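PDB 7NCV: glutaredoxin, CPYC type from Chlamydomonas reinhardtii, which probably catalyses glutathione-dependent thiol-disulfide exchange as a redox-active glutaredoxin of the thioredoxin superfamily. Local coordinates for residues Q11-V14 with A15-V19; A89-A92 with S93-T96. One frame throughout, in Å; residues are numbered along the deposited sequence.

Interaction 1: Q11-V14 with A15-V19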
ATOM      1  N   GLN A  11       9.105  -6.786   0.576  1.00 24.51           N
ATOM      2  CA  GLN A  11       9.463  -6.906  -0.826  1.00 22.42           C
ATOM      3  C   GLN A  11       8.767  -8.102  -1.465  1.00 26.17           C
ATOM      4  O   GLN A  11       8.272  -8.006  -2.595  1.00 24.71           O
ATOM      5  CB  GLN A  11      10.980  -7.016  -0.983  1.00 25.38           C
ATOM      6  CG  GLN A  11      11.666  -5.685  -0.642  1.00 27.86           C
ATOM      7  CD  GLN A  11      13.169  -5.872  -0.727  1.00 35.49           C
ATOM      8  OE1 GLN A  11      13.703  -6.950  -0.375  1.00 34.01           O
ATOM      9  NE2 GLN A  11      13.859  -4.838  -1.187  1.00 40.25           N
ATOM     10  N   LYS A  12       8.708  -9.246  -0.753  1.00 22.80           N
ATOM     11  CA  LYS A  12       8.052 -10.441  -1.295  1.00 23.42           C
ATOM     12  C   LYS A  12       6.552 -10.191  -1.481  1.00 23.29           C
ATOM     13  O   LYS A  12       5.963 -10.612  -2.493  1.00 23.57           O
ATOM     14  CB  LYS A  12       8.294 -11.605  -0.366  1.00 24.73           C
ATOM     15  CG  LYS A  12       9.732 -12.191  -0.533  1.00 39.88           C
ATOM     16  CD  LYS A  12       9.947 -13.461   0.262  1.00 58.34           C
ATOM     17  CE  LYS A  12      11.145 -14.244  -0.288  1.00 64.52           C
ATOM     18  NZ  LYS A  12      12.344 -13.377  -0.574  1.00 52.83           N
ATOM     19  N   ALA A  13       5.904  -9.535  -0.506  1.00 19.51           N
ATOM     20  CA  ALA A  13       4.467  -9.312  -0.631  1.00 20.54           C
ATOM     21  C   ALA A  13       4.171  -8.340  -1.760  1.00 20.37           C
ATOM     22  O   ALA A  13       3.183  -8.507  -2.497  1.00 21.06           O
ATOM     23  CB  ALA A  13       3.895  -8.776   0.697  1.00 18.87           C
ATOM     24  N   VAL A  14       4.993  -7.284  -1.898  1.00 19.19           N
ATOM     25  CA  VAL A  14       4.777  -6.314  -2.967  1.00 19.12           C
ATOM     26  C   VAL A  14       4.967  -6.970  -4.335  1.00 21.64           C
ATOM     27  O   VAL A  14       4.237  -6.666  -5.290  1.00 22.41           O
ATOM     28  CB  VAL A  14       5.751  -5.144  -2.748  1.00 21.03           C
ATOM     29  CG1 VAL A  14       5.869  -4.247  -3.969  1.00 23.22           C
ATOM     30  CG2 VAL A  14       5.268  -4.281  -1.547  1.00 19.92           C
ATOM     31  N   ALA A  15       5.957  -7.870  -4.462  1.00 20.56           N
ATOM     32  CA  ALA A  15       6.172  -8.530  -5.752  1.00 22.85           C
ATOM     33  C   ALA A  15       5.080  -9.542  -6.078  1.00 24.62           C
ATOM     34  O   ALA A  15       4.938  -9.921  -7.251  1.00 32.60           O
ATOM     35  CB  ALA A  15       7.548  -9.196  -5.771  1.00 22.40           C
ATOM     36  N   SER A  16       4.362 -10.048  -5.091  1.00 19.70           N
ATOM     37  CA  SER A  16       3.437 -11.150  -5.338  1.00 21.33           C
ATOM     38  C   SER A  16       1.971 -10.749  -5.252  1.00 19.89           C
ATOM     39  O   SER A  16       1.089 -11.615  -5.370  1.00 24.83           O
ATOM     40  CB  SER A  16       3.724 -12.326  -4.378  1.00 27.51           C
ATOM     41  OG  SER A  16       3.475 -11.954  -3.034  1.00 26.73           O
ATOM     42  N   ASN A  17       1.663  -9.482  -5.028  1.00 18.94           N
ATOM     43  CA  ASN A  17       0.281  -8.990  -4.963  1.00 18.65           C
ATOM     44  C   ASN A  17       0.126  -7.910  -6.000  1.00 18.29           C
ATOM     45  O   ASN A  17       0.987  -7.024  -6.112  1.00 20.41           O
ATOM     46  CB  ASN A  17      -0.071  -8.397  -3.603  1.00 17.87           C
ATOM     47  CG  ASN A  17      -0.275  -9.483  -2.592  1.00 25.37           C
ATOM     48  OD1 ASN A  17      -1.371 -10.085  -2.564  1.00 29.70           O
ATOM     49  ND2 ASN A  17       0.806  -9.892  -1.897  1.00 23.18           N
ATOM     50  N   LYS A  18      -0.964  -7.959  -6.770  1.00 17.23           N
ATOM     51  CA  LYS A  18      -1.160  -6.870  -7.732  1.00 17.96           C
ATOM     52  C   LYS A  18      -1.335  -5.525  -7.044  1.00 16.31           C
ATOM     53  O   LYS A  18      -0.851  -4.515  -7.564  1.00 18.11           O
ATOM     54  CB  LYS A  18      -2.359  -7.170  -8.629  1.00 18.13           C
ATOM     55  CG  LYS A  18      -2.156  -8.439  -9.512  1.00 20.72           C
ATOM     56  CD  LYS A  18      -3.344  -8.636 -10.409  1.00 24.75           C
ATOM     57  CE  LYS A  18      -3.210  -9.961 -11.146  1.00 30.49           C
ATOM     58  NZ  LYS A  18      -2.195  -9.883 -12.223  1.00 37.81           N
ATOM     59  N   VAL A  19      -2.021  -5.494  -5.915  1.00 16.27           N
ATOM     60  CA  VAL A  19      -2.270  -4.248  -5.175  1.00 15.07           C
ATOM     61  C   VAL A  19      -2.143  -4.592  -3.694  1.00 16.96           C
ATOM     62  O   VAL A  19      -2.764  -5.579  -3.244  1.00 17.58           O
ATOM     63  CB  VAL A  19      -3.694  -3.727  -5.433  1.00 15.75           C
ATOM     64  CG1 VAL A  19      -3.979  -2.464  -4.600  1.00 15.51           C
ATOM     65  CG2 VAL A  19      -3.926  -3.489  -6.923  1.00 18.35           C
TER

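Interaction 2: A89-A92 with S93-T96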
ATOM      1  N   ALA A  89      -5.671   8.981  -3.679  1.00 18.16           N
ATOM      2  CA  ALA A  89      -6.900   9.702  -4.018  1.00 18.33           C
ATOM      3  C   ALA A  89      -6.712  10.588  -5.244  1.00 19.35           C
ATOM      4  O   ALA A  89      -7.616  10.675  -6.090  1.00 20.50           O
ATOM      5  CB  ALA A  89      -7.350  10.543  -2.807  1.00 20.04           C
ATOM      6  N   ALA A  90      -5.552  11.256  -5.361  1.00 19.33           N
ATOM      7  CA  ALA A  90      -5.317  12.081  -6.554  1.00 20.93           C
ATOM      8  C   ALA A  90      -5.322  11.208  -7.803  1.00 22.30           C
ATOM      9  O   ALA A  90      -5.910  11.578  -8.843  1.00 22.50           O
ATOM     10  CB  ALA A  90      -3.990  12.800  -6.396  1.00 22.36           C
ATOM     11  N   ALA A  91      -4.696  10.033  -7.723  1.00 18.75           N
ATOM     12  CA  ALA A  91      -4.700   9.175  -8.895  1.00 18.14           C
ATOM     13  C   ALA A  91      -6.115   8.650  -9.204  1.00 18.41           C
ATOM     14  O   ALA A  91      -6.456   8.484 -10.396  1.00 20.41           O
ATOM     15  CB  ALA A  91      -3.752   7.997  -8.652  1.00 19.92           C
ATOM     16  N   ALA A  92      -6.946   8.419  -8.176  1.00 17.48           N
ATOM     17  CA  ALA A  92      -8.337   8.061  -8.464  1.00 16.50           C
ATOM     18  C   ALA A  92      -9.033   9.179  -9.232  1.00 19.94           C
ATOM     19  O   ALA A  92      -9.732   8.909 -10.238  1.00 22.58           O
ATOM     20  CB  ALA A  92      -9.103   7.771  -7.185  1.00 19.58           C
ATOM     21  N   SER A  93      -8.833  10.439  -8.784  1.00 19.77           N
ATOM     22  CA  SER A  93      -9.522  11.592  -9.354  1.00 20.94           C
ATOM     23  C   SER A  93      -9.063  11.915 -10.773  1.00 22.67           C
ATOM     24  O   SER A  93      -9.819  12.540 -11.541  1.00 22.44           O
ATOM     25  CB  SER A  93      -9.263  12.826  -8.462  1.00 20.62           C
ATOM     26  OG  SER A  93      -9.928  12.598  -7.209  1.00 30.58           O
ATOM     27  N   ASN A  94      -7.787  11.657 -11.105  1.00 19.76           N
ATOM     28  CA  ASN A  94      -7.235  12.115 -12.371  1.00 19.58           C
ATOM     29  C   ASN A  94      -7.179  11.030 -13.438  1.00 19.80           C
ATOM     30  O   ASN A  94      -6.715  11.335 -14.548  1.00 20.88           O
ATOM     31  CB  ASN A  94      -5.853  12.778 -12.195  1.00 21.28           C
ATOM     32  CG  ASN A  94      -4.760  11.819 -11.749  1.00 20.86           C
ATOM     33  OD1 ASN A  94      -4.831  10.630 -11.987  1.00 21.50           O
ATOM     34  ND2 ASN A  94      -3.677  12.386 -11.224  1.00 24.01           N
ATOM     35  N   GLY A  95      -7.737   9.827 -13.166  1.00 20.76           N
ATOM     36  CA  GLY A  95      -7.841   8.816 -14.202  1.00 21.07           C
ATOM     37  C   GLY A  95      -6.693   7.849 -14.201  1.00 22.63           C
ATOM     38  O   GLY A  95      -6.778   6.788 -14.862  1.00 22.19           O
ATOM     39  N   THR A  96      -5.615   8.145 -13.477  1.00 19.31           N
ATOM     40  CA  THR A  96      -4.468   7.243 -13.559  1.00 18.64           C
ATOM     41  C   THR A  96      -4.587   6.019 -12.666  1.00 19.58           C
ATOM     42  O   THR A  96      -3.934   5.020 -13.009  1.00 20.18           O
ATOM     43  CB  THR A  96      -3.154   7.977 -13.258  1.00 21.67           C
ATOM     44  OG1 THR A  96      -3.182   8.515 -11.926  1.00 21.67           O
ATOM     45  CG2 THR A  96      -2.872   9.042 -14.306  1.00 20.41           C
TER
HETATM   46  O   HOH W   1     -10.422  10.725  -5.194  1.00 32.23           O

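Interaction 1: Q11-V14 with A15-V19
Gln11-Val14 and the residues after them make the C-terminal end of helix 3-16, from which the chain runs on to strand 19-23 of the thioredoxin-type fold. Among the backbone bonds, Ala15 N donates to Gln11 O at 3.0 Å in the usual i to i+4 pattern. One residue on the pattern frays: Ser16 N divides itself weakly between Lys12 O at 3.1 Å and Ala13 O at 3.2 Å.

Side-chain donors make up for this at the same two carbonyls. With OG tucked between the backbone N and the carbonyl carbon (chi1 65°), the Ser16 hydroxyl folds back and donates to Lys12 O at 2.9 Å. The amide end of Asn17 comes back against the helix, while its OD1 accepts from Thr46 OG1 at the start of strand 46-49; the amide is thus held at both ends. Were Asn17 an alanine, Ala13 O would probably lose its side-chain donor and Thr46 OG1 this acceptor. On the inner face Ala13 and Val14 rest on Ile20. The Asn17 ND2 bond to Ala13 O measures 2.8 Å and is nearly straight (N-H...O 166°), the acceptor lying almost in the amide plane.

Interaction 2: A89-A92 with S93-T96
Asn94 CG (chi1 67°) and Thr96 OG1 (chi1 61°) each lie between the backbone N and the carbonyl carbon of their own residue, which brings Asn94 OD1 and Thr96 OG1 together beside Ala91. Asn94 OD1 lies over Ala91, 3.4 Å from Ala91 CA, and Thr96 OG1 stands at 3.4 Å from Ala91 CB. The carboxamide oxygen receives two bonds in its carbonyl plane: Thr96 N donates at 3.0 Å to Asn94 OD1, closing an Asx turn, and Thr96 OG1 donates at 2.7 Å to Asn94 OD1 on a lone pair. This double grip limits rotation of the amide.

The main chain ends its helix here. Asn94 N still donates to Ala90 O at 2.9 Å, but Gly95 N reaches Ala91 O only weakly. Gly95 has positive phi (94°), where a side chain would jam against the preceding carbonyl oxygen, and it also serves as N-cap of the next helix. One turn back, a water donates to Ala89 O and hydrogen-bonds to Ser93 OG at 2.8 Å, bridging the two.

The segment therefore forms the corner between helices 85-94 and 96-103: Ala91 and Ala92 pack on Leu97, while Ala92 also touches Ala36 and Gln39 of helix 28-41.

In the fold
Interactions 1 and 2 are two helix ends at the surface of one small glutaredoxin domain, with centres 22 Å apart and nearest atoms about 10 Å apart, so they do not touch. They are joined through helix 28-41, which packs against Val19 just beyond the first helix end and against Ala89 and Ala92 at the second. That helix begins by the Cys27 and Cys30 pair, the redox-active CxxC of the family, reduced in this crystal. The exits differ: 15-19 leads from helix into the central sheet, whereas 93-96 passes directly into another helix. The side chain of Asn17 is about 7 Å from a bound sodium ion.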